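Local atomic coordinates of extracellular PQQ-dependent sugar dehydrogenase (Coprinopsis cinerea, PDB entry 6JT6), a protein that probably oxidises pyranose sugars with a PQQ cofactor and passes the electrons on through its cytochrome b domain, the haem-binding part described here. Residues F19-Y30 and A139-S147. Numbering follows the deposited sequence.
Sequences FYQQDTDASWGY and AVFGWAFHS. With HEM (protoporphyrin IX containing Fe), chain C; ACT (acetate ion), chain F.
The indole of W143 carries F19 and Q21 on one face: CE2 of F19 reaches its pyrrole part at CD1, 3.5 Å away, with the two rings obliquely inclined, while CG of Q21 sits over the benzene part in a CH-pi contact, 3.6 Å from its centroid. W143 also presents an edge to the face of W28, the planes 51° apart, and its CB rests over that same indole face, 3.5 Å from W28 CE2. With chi1 at 57°, CG of W143 lies between the backbone N and the carbonyl carbon, and the indole is carried to F19 and Q21 while CB is left against W28. At the rim of W28 lies the carbonyl of A144, and NE1 of W28 is hydrogen-bonded to G58 O. F145 takes T24 CB over one face, 3.7 Å from the ring centroid; A26 CB approaches the same ring obliquely. Farther along, F141 turns its edge to the face of Y30 (planes at 72°). Y30 OH is hydrogen-bonded to N59 ND2 and to a water that donates to G142 O. Two donors, T24 N and T24 OG1, meet Q21 OE1, and NE2 donates to D23 OD2, which should restrict the amide's rotation. F19 and Q21 would probably lose the surface they rest on, and a gap would open beside W28, were an alanine here instead of W143. On the strand's other side A144 CB touches the haem, 3.6 Å from CHD. No hydrogen bond joins the segments directly: sheets of a beta-sandwich meet through side chains, here largely aromatic, consistent with the cellobiose dehydrogenase cytochrome domain family.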
loop_
_atom_site.group_PDB
_atom_site.type_symbol
_atom_site.label_atom_id
_atom_site.label_comp_id
_atom_site.label_asym_id
_atom_site.label_seq_id
_atom_site.Cartn_x
_atom_site.Cartn_y
_atom_site.Cartn_z
ATOM N N PHE A 19 8.922 -1.266 -5.037
ATOM C CA PHE A 19 9.328 -2.668 -5.056
ATOM C C PHE A 19 8.485 -3.284 -6.142
ATOM O O PHE A 19 7.241 -3.270 -6.070
ATOM C CB PHE A 19 9.028 -3.384 -3.703
ATOM C CG PHE A 19 9.277 -4.897 -3.723
ATOM C CD1 PHE A 19 10.580 -5.415 -3.663
ATOM C CD2 PHE A 19 8.220 -5.792 -3.811
ATOM C CE1 PHE A 19 10.819 -6.801 -3.693
ATOM C CE2 PHE A 19 8.431 -7.176 -3.828
ATOM C CZ PHE A 19 9.742 -7.685 -3.771
ATOM N N TYR A 20 9.172 -3.815 -7.149
ATOM C CA TYR A 20 8.528 -4.483 -8.268
ATOM C C TYR A 20 8.753 -5.990 -8.073
ATOM O O TYR A 20 9.868 -6.427 -7.833
ATOM C CB TYR A 20 9.076 -3.990 -9.621
ATOM C CG TYR A 20 8.637 -4.883 -10.757
ATOM C CD1 TYR A 20 7.342 -4.798 -11.267
ATOM C CD2 TYR A 20 9.507 -5.843 -11.299
ATOM C CE1 TYR A 20 6.923 -5.630 -12.285
ATOM C CE2 TYR A 20 9.094 -6.680 -12.327
ATOM C CZ TYR A 20 7.801 -6.573 -12.804
ATOM O OH TYR A 20 7.372 -7.395 -13.821
ATOM N N GLN A 21 7.678 -6.767 -8.144
ATOM C CA GLN A 21 7.782 -8.211 -7.923
ATOM C C GLN A 21 7.550 -8.915 -9.271
ATOM O O GLN A 21 6.459 -8.859 -9.832
ATOM C CB GLN A 21 6.805 -8.655 -6.821
ATOM C CG GLN A 21 7.218 -9.898 -6.057
ATOM C CD GLN A 21 7.209 -11.154 -6.908
ATOM O OE1 GLN A 21 6.365 -11.318 -7.794
ATOM N NE2 GLN A 21 8.158 -12.043 -6.657
ATOM N N GLN A 22 8.607 -9.546 -9.782
ATOM C CA GLN A 22 8.656 -10.163 -11.139
ATOM C C GLN A 22 7.632 -11.291 -11.421
ATOM O O GLN A 22 7.119 -11.364 -12.526
ATOM C CB GLN A 22 10.091 -10.656 -11.476
ATOM C CG GLN A 22 10.593 -11.782 -10.554
ATOM C CD GLN A 22 12.012 -12.276 -10.829
ATOM O OE1 GLN A 22 12.541 -12.156 -11.944
ATOM N NE2 GLN A 22 12.631 -12.864 -9.800
ATOM N N ASP A 23 7.354 -12.149 -10.434
ATOM C CA ASP A 23 6.421 -13.280 -10.599
ATOM C C ASP A 23 4.973 -12.800 -10.725
ATOM O O ASP A 23 4.225 -13.308 -11.549
ATOM C CB ASP A 23 6.546 -14.291 -9.433
ATOM C CG ASP A 23 8.014 -14.599 -9.068
ATOM O OD1 ASP A 23 8.863 -14.620 -10.002
ATOM O OD2 ASP A 23 8.315 -14.771 -7.863
ATOM N N THR A 24 4.602 -11.814 -9.911
ATOM C CA THR A 24 3.246 -11.281 -9.867
ATOM C C THR A 24 3.004 -10.158 -10.874
ATOM O O THR A 24 1.845 -9.857 -11.229
ATOM C CB THR A 24 2.929 -10.788 -8.445
ATOM O OG1 THR A 24 3.813 -9.707 -8.089
ATOM C CG2 THR A 24 3.070 -11.956 -7.431
ATOM N N ASP A 25 4.101 -9.538 -11.332
ATOM C CA ASP A 25 4.066 -8.284 -12.102
ATOM C C ASP A 25 3.318 -7.141 -11.376
ATOM O O ASP A 25 2.670 -6.299 -11.992
ATOM C CB ASP A 25 3.508 -8.504 -13.505
ATOM C CG ASP A 25 4.380 -9.406 -14.329
ATOM O OD1 ASP A 25 5.628 -9.251 -14.266
ATOM O OD2 ASP A 25 3.806 -10.273 -15.036
ATOM N N ALA A 26 3.412 -7.152 -10.055
ATOM C CA ALA A 26 2.797 -6.116 -9.268
ATOM C C ALA A 26 3.890 -5.246 -8.655
ATOM O O ALA A 26 5.064 -5.682 -8.542
ATOM C CB ALA A 26 1.921 -6.743 -8.206
ATOM N N SER A 27 3.496 -4.033 -8.248
ATOM C CA SER A 27 4.403 -3.068 -7.611
ATOM C C SER A 27 3.844 -2.539 -6.303
ATOM O O SER A 27 2.618 -2.323 -6.173
ATOM C CB SER A 27 4.561 -1.834 -8.506
ATOM O OG SER A 27 4.904 -2.173 -9.804
ATOM N N TRP A 28 4.734 -2.285 -5.359
ATOM C CA TRP A 28 4.363 -1.670 -4.055
ATOM C C TRP A 28 5.187 -0.409 -3.938
ATOM O O TRP A 28 6.402 -0.497 -3.879
ATOM C CB TRP A 28 4.676 -2.632 -2.900
ATOM C CG TRP A 28 3.701 -3.788 -2.817
ATOM C CD1 TRP A 28 2.641 -3.916 -1.949
ATOM C CD2 TRP A 28 3.703 -4.981 -3.630
ATOM N NE1 TRP A 28 1.989 -5.127 -2.170
ATOM C CE2 TRP A 28 2.621 -5.795 -3.189
ATOM C CE3 TRP A 28 4.528 -5.453 -4.676
ATOM C CZ2 TRP A 28 2.313 -7.027 -3.781
ATOM C CZ3 TRP A 28 4.210 -6.697 -5.272
ATOM C CH2 TRP A 28 3.113 -7.469 -4.803
ATOM N N GLY A 29 4.541 0.762 -3.944
ATOM C CA GLY A 29 5.245 2.041 -3.870
ATOM C C GLY A 29 4.918 2.757 -2.574
ATOM O O GLY A 29 3.820 2.575 -2.043
ATOM N N TYR A 30 5.877 3.520 -2.032
ATOM C CA TYR A 30 5.671 4.305 -0.820
ATOM C C TYR A 30 6.356 5.639 -0.917
ATOM O O TYR A 30 7.418 5.745 -1.499
ATOM C CB TYR A 30 6.189 3.582 0.444
ATOM C CG TYR A 30 5.594 2.220 0.605
ATOM C CD1 TYR A 30 4.373 2.050 1.285
ATOM C CD2 TYR A 30 6.218 1.088 0.020
ATOM C CE1 TYR A 30 3.803 0.786 1.413
ATOM C CE2 TYR A 30 5.667 -0.175 0.155
ATOM C CZ TYR A 30 4.461 -0.312 0.837
ATOM O OH TYR A 30 3.875 -1.551 0.964
ATOM N N ALA A 139 13.594 -0.677 7.402
ATOM C CA ALA A 139 12.301 -1.257 7.610
ATOM C C ALA A 139 12.205 -2.580 6.822
ATOM O O ALA A 139 12.883 -2.754 5.802
ATOM C CB ALA A 139 11.248 -0.271 7.163
ATOM N N VAL A 140 11.418 -3.530 7.334
ATOM C CA VAL A 140 11.056 -4.735 6.573
ATOM C C VAL A 140 9.554 -4.672 6.325
ATOM O O VAL A 140 8.784 -4.628 7.274
ATOM C CB VAL A 140 11.410 -6.059 7.286
ATOM C CG1 VAL A 140 11.085 -7.282 6.380
ATOM C CG2 VAL A 140 12.903 -6.112 7.643
ATOM N N PHE A 141 9.166 -4.663 5.047
ATOM C CA PHE A 141 7.749 -4.677 4.665
ATOM C C PHE A 141 7.407 -6.027 4.080
ATOM O O PHE A 141 8.247 -6.687 3.433
ATOM C CB PHE A 141 7.418 -3.578 3.620
ATOM C CG PHE A 141 7.150 -2.197 4.205
ATOM C CD1 PHE A 141 7.335 -1.917 5.562
ATOM C CD2 PHE A 141 6.756 -1.148 3.363
ATOM C CE1 PHE A 141 7.103 -0.629 6.083
ATOM C CE2 PHE A 141 6.517 0.136 3.865
ATOM C CZ PHE A 141 6.694 0.399 5.242
ATOM N N GLY A 142 6.152 -6.409 4.262
ATOM C CA GLY A 142 5.617 -7.582 3.598
ATOM C C GLY A 142 4.847 -7.157 2.360
ATOM O O GLY A 142 4.427 -5.974 2.222
ATOM N N TRP A 143 4.738 -8.086 1.411
ATOM C CA TRP A 143 3.869 -7.887 0.236
ATOM C C TRP A 143 3.021 -9.151 0.097
ATOM O O TRP A 143 3.482 -10.247 0.447
ATOM C CB TRP A 143 4.698 -7.596 -1.052
ATOM C CG TRP A 143 5.697 -8.624 -1.428
ATOM C CD1 TRP A 143 7.039 -8.687 -1.049
ATOM C CD2 TRP A 143 5.461 -9.784 -2.233
ATOM N NE1 TRP A 143 7.630 -9.794 -1.600
ATOM C CE2 TRP A 143 6.698 -10.492 -2.326
ATOM C CE3 TRP A 143 4.332 -10.281 -2.923
ATOM C CZ2 TRP A 143 6.837 -11.680 -3.085
ATOM C CZ3 TRP A 143 4.469 -11.479 -3.669
ATOM C CH2 TRP A 143 5.719 -12.172 -3.714
ATOM N N ALA A 144 1.800 -9.009 -0.404
ATOM C CA ALA A 144 0.906 -10.153 -0.583
ATOM C C ALA A 144 0.009 -9.892 -1.787
ATOM O O ALA A 144 -0.329 -8.727 -2.088
ATOM C CB ALA A 144 0.076 -10.435 0.691
ATOM N N PHE A 145 -0.392 -10.965 -2.469
ATOM C CA PHE A 145 -1.017 -10.814 -3.760
ATOM C C PHE A 145 -1.884 -12.011 -4.027
ATOM O O PHE A 145 -1.436 -13.148 -3.844
ATOM C CB PHE A 145 0.114 -10.702 -4.782
ATOM C CG PHE A 145 -0.318 -10.477 -6.203
ATOM C CD1 PHE A 145 -0.627 -9.202 -6.674
ATOM C CD2 PHE A 145 -0.307 -11.554 -7.115
ATOM C CE1 PHE A 145 -0.971 -9.005 -8.025
ATOM C CE2 PHE A 145 -0.634 -11.353 -8.455
ATOM C CZ PHE A 145 -0.978 -10.078 -8.907
ATOM N N HIS A 146 -3.127 -11.765 -4.451
ATOM C CA HIS A 146 -3.933 -12.841 -5.031
ATOM C C HIS A 146 -4.026 -12.618 -6.528
ATOM O O HIS A 146 -4.594 -11.619 -6.993
ATOM C CB HIS A 146 -5.323 -12.881 -4.448
ATOM C CG HIS A 146 -5.942 -14.227 -4.541
ATOM N ND1 HIS A 146 -6.226 -14.833 -5.745
ATOM C CD2 HIS A 146 -6.254 -15.127 -3.582
ATOM C CE1 HIS A 146 -6.748 -16.026 -5.516
ATOM N NE2 HIS A 146 -6.759 -16.234 -4.212
ATOM N N SER A 147 -3.462 -13.540 -7.287
ATOM C CA SER A 147 -3.336 -13.377 -8.744
ATOM C C SER A 147 -4.641 -13.394 -9.526
ATOM O O SER A 147 -4.662 -12.996 -10.698
ATOM C CB SER A 147 -2.370 -14.451 -9.296
ATOM O OG SER A 147 -2.975 -15.737 -9.240
HETATM C CHA HEM C . 2.477 -15.211 4.779
HETATM C CHB HEM C . -1.856 -17.281 5.574
HETATM C CHC HEM C . -4.090 -13.200 4.231
HETATM C CHD HEM C . 0.257 -10.914 4.297
HETATM C C1A HEM C . 1.491 -16.139 5.059
HETATM C C2A HEM C . 1.732 -17.512 5.322
HETATM C C3A HEM C . 0.500 -18.088 5.532
HETATM C C4A HEM C . -0.496 -17.081 5.407
HETATM C CMA HEM C . 0.226 -19.550 5.849
HETATM C CAA HEM C . 3.083 -18.211 5.366
HETATM C CBA HEM C . 3.804 -18.249 4.007
HETATM C CGA HEM C . 2.987 -18.799 2.868
HETATM O O1A HEM C . 2.608 -18.072 1.911
HETATM O O2A HEM C . 2.681 -20.011 2.867
HETATM C C1B HEM C . -2.848 -16.357 5.257
HETATM C C2B HEM C . -4.248 -16.677 5.262
HETATM C C3B HEM C . -4.890 -15.531 4.837
HETATM C C4B HEM C . -3.833 -14.520 4.598
HETATM C CMB HEM C . -4.865 -18.042 5.629
HETATM C CAB HEM C . -6.338 -15.235 4.649
HETATM C CBB HEM C . -7.221 -16.121 4.204
HETATM C C1C HEM C . -3.103 -12.177 4.213
HETATM C C2C HEM C . -3.354 -10.812 3.945
HETATM C C3C HEM C . -2.123 -10.143 3.966
HETATM C C4C HEM C . -1.100 -11.131 4.222
HETATM C CMC HEM C . -4.744 -10.237 3.736
HETATM C CAC HEM C . -1.913 -8.679 3.781
HETATM C CBC HEM C . -2.665 -7.958 2.922
HETATM C C1D HEM C . 1.193 -11.956 4.357
HETATM C C2D HEM C . 2.649 -11.704 4.300
HETATM C C3D HEM C . 3.269 -12.880 4.455
HETATM C C4D HEM C . 2.174 -13.860 4.615
HETATM C CMD HEM C . 3.358 -10.389 4.102
HETATM C CAD HEM C . 4.773 -13.142 4.406
HETATM C CBD HEM C . 5.517 -12.867 5.700
HETATM C CGD HEM C . 5.192 -13.956 6.685
HETATM O O1D HEM C . 4.614 -13.727 7.782
HETATM O O2D HEM C . 5.477 -15.121 6.374
HETATM N NA HEM C . 0.114 -15.898 5.086
HETATM N NB HEM C . -2.653 -15.092 4.864
HETATM N NC HEM C . -1.742 -12.350 4.332
HETATM N ND HEM C . 0.948 -13.275 4.584
HETATM FE FE HEM C . -0.775 -14.151 4.732
HETATM C C ACT F . 9.103 -2.136 9.749
HETATM O O ACT F . 9.910 -3.105 10.088
HETATM O OXT ACT F . 8.199 -1.536 10.381
HETATM C CH3 ACT F . 9.131 -1.560 8.403
HETATM O O HOH W 1 4.927 -3.886 0.497
#